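Side-chain contact in berberine bridge enzyme-like protein (Arabidopsis thaliana, PDB 5D79), which is an FAD-dependent oxidoreductase of the berberine bridge enzyme-like family and is involved in adaptation to salt stress: residues Asn311-Leu314 with Ala315-Glu319. Residues are numbered along the deposited sequence; the frame is centred on the assembly and turned at random.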
loop_
_atom_site.group_PDB
_atom_site.type_symbol
_atom_site.label_atom_id
_atom_site.label_comp_id
_atom_site.label_asym_id
_atom_site.label_seq_id
_atom_site.Cartn_x
_atom_site.Cartn_y
_atom_site.Cartn_z
ATOM N N ASN A 311 -27.352 10.316 13.095
ATOM C CA ASN A 311 -27.944 10.073 14.413
ATOM C C ASN A 311 -27.585 8.676 14.935
ATOM O O ASN A 311 -27.432 8.475 16.140
ATOM C CB ASN A 311 -29.465 10.275 14.372
ATOM C CG ASN A 311 -29.862 11.756 14.346
ATOM O OD1 ASN A 311 -29.007 12.649 14.312
ATOM N ND2 ASN A 311 -31.165 12.017 14.360
ATOM N N ASN A 312 -27.422 7.725 14.016
ATOM C CA ASN A 312 -27.029 6.367 14.363
ATOM C C ASN A 312 -25.578 6.293 14.790
ATOM O O ASN A 312 -25.226 5.520 15.680
ATOM C CB ASN A 312 -27.268 5.417 13.191
ATOM C CG ASN A 312 -28.738 5.239 12.883
ATOM O OD1 ASN A 312 -29.595 5.621 13.672
ATOM N ND2 ASN A 312 -29.038 4.654 11.736
ATOM N N LEU A 313 -24.731 7.087 14.144
ATOM C CA LEU A 313 -23.337 7.189 14.556
ATOM C C LEU A 313 -23.256 7.701 15.991
ATOM O O LEU A 313 -22.516 7.160 16.813
ATOM C CB LEU A 313 -22.553 8.117 13.619
ATOM C CG LEU A 313 -21.209 8.600 14.182
ATOM C CD1 LEU A 313 -20.243 7.433 14.315
ATOM C CD2 LEU A 313 -20.596 9.734 13.366
ATOM N N LEU A 314 -24.038 8.739 16.281
ATOM C CA LEU A 314 -23.975 9.445 17.560
ATOM C C LEU A 314 -24.444 8.576 18.720
ATOM O O LEU A 314 -23.849 8.595 19.797
ATOM C CB LEU A 314 -24.810 10.736 17.499
ATOM C CG LEU A 314 -24.263 11.813 16.557
ATOM C CD1 LEU A 314 -25.200 13.010 16.466
ATOM C CD2 LEU A 314 -22.867 12.228 16.996
ATOM N N ALA A 315 -25.520 7.829 18.492
ATOM C CA ALA A 315 -26.073 6.941 19.499
ATOM C C ALA A 315 -25.124 5.783 19.736
ATOM O O ALA A 315 -24.991 5.292 20.858
ATOM C CB ALA A 315 -27.430 6.434 19.067
ATOM N N LEU A 316 -24.462 5.352 18.668
ATOM C CA LEU A 316 -23.509 4.258 18.765
ATOM C C LEU A 316 -22.262 4.708 19.527
ATOM O O LEU A 316 -21.673 3.935 20.283
ATOM C CB LEU A 316 -23.143 3.741 17.374
ATOM C CG LEU A 316 -22.205 2.534 17.286
ATOM C CD1 LEU A 316 -22.777 1.321 17.987
ATOM C CD2 LEU A 316 -21.910 2.205 15.835
ATOM N N MET A 317 -21.878 5.967 19.364
ATOM C CA MET A 317 -20.621 6.427 19.939
ATOM C C MET A 317 -20.728 6.831 21.407
ATOM O O MET A 317 -19.723 6.862 22.110
ATOM C CB MET A 317 -20.058 7.593 19.123
ATOM C CG MET A 317 -19.316 7.167 17.855
ATOM S SD MET A 317 -17.546 6.898 18.080
ATOM C CE MET A 317 -17.048 8.514 18.644
ATOM N N GLU A 318 -21.929 7.158 21.871
ATOM C CA GLU A 318 -22.119 7.474 23.292
ATOM C C GLU A 318 -22.184 6.170 24.083
ATOM O O GLU A 318 -21.859 6.114 25.276
ATOM C CB GLU A 318 -23.387 8.313 23.507
ATOM C CG GLU A 318 -23.316 9.727 22.931
ATOM C CD GLU A 318 -24.605 10.142 22.235
ATOM O OE1 GLU A 318 -25.553 9.323 22.212
ATOM O OE2 GLU A 318 -24.666 11.278 21.705
ATOM N N GLU A 319 -22.601 5.122 23.377
ATOM C CA GLU A 319 -22.706 3.765 23.898
ATOM C C GLU A 319 -21.344 3.076 24.039
ATOM O O GLU A 319 -21.034 2.508 25.089
ATOM C CB GLU A 319 -23.621 2.946 22.981
ATOM C CG GLU A 319 -23.520 1.440 23.137
ATOM C CD GLU A 319 -24.354 0.912 24.284
ATOM O OE1 GLU A 319 -24.969 1.735 25.003
ATOM O OE2 GLU A 319 -24.392 -0.329 24.457
#
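Asn311 O accepts the backbone N-H of Ala315 at 3.1 Å, one of four successive i to i+4 bonds that link Asn311-Leu314 to Ala315-Glu318 within helix 310-320. Asn312 O takes Leu316 N next. CB of Leu316 lies 3.2 Å from Asn312 O. Leu313 O receives Met317 N at 2.9 Å. The Leu313 side chain makes the apolar contact, with CD1 3.7 Å from Met317 CG. The two side chains run alongside each other on the same flank of the helix. Leu313 has CG anti to the backbone N (chi1 164°), which sends CD1 along the helix to Met317. Leu314 O is held by Glu318 N at 3.2 Å and, weakly, by Met317 N. The Glu318 side chain bends at chi2 (138°), and its carboxylate folds back toward this oxygen. OE1 is placed 3.0 Å from Leu314 O, a pair of acceptors too close to be favourable, so the placement of this exposed carboxylate is doubtful. Leu313, Leu316 and Met317 all touch Leu284 of strand 284-292, so this face packs the helix on the antiparallel sheet. The chemistry implies an amphipathic surface helix: the Leu313-Met317 pair is buried against the sheet, Glu318 is exposed, and the backbone bonds satisfy the four carbonyls of Asn311-Leu314.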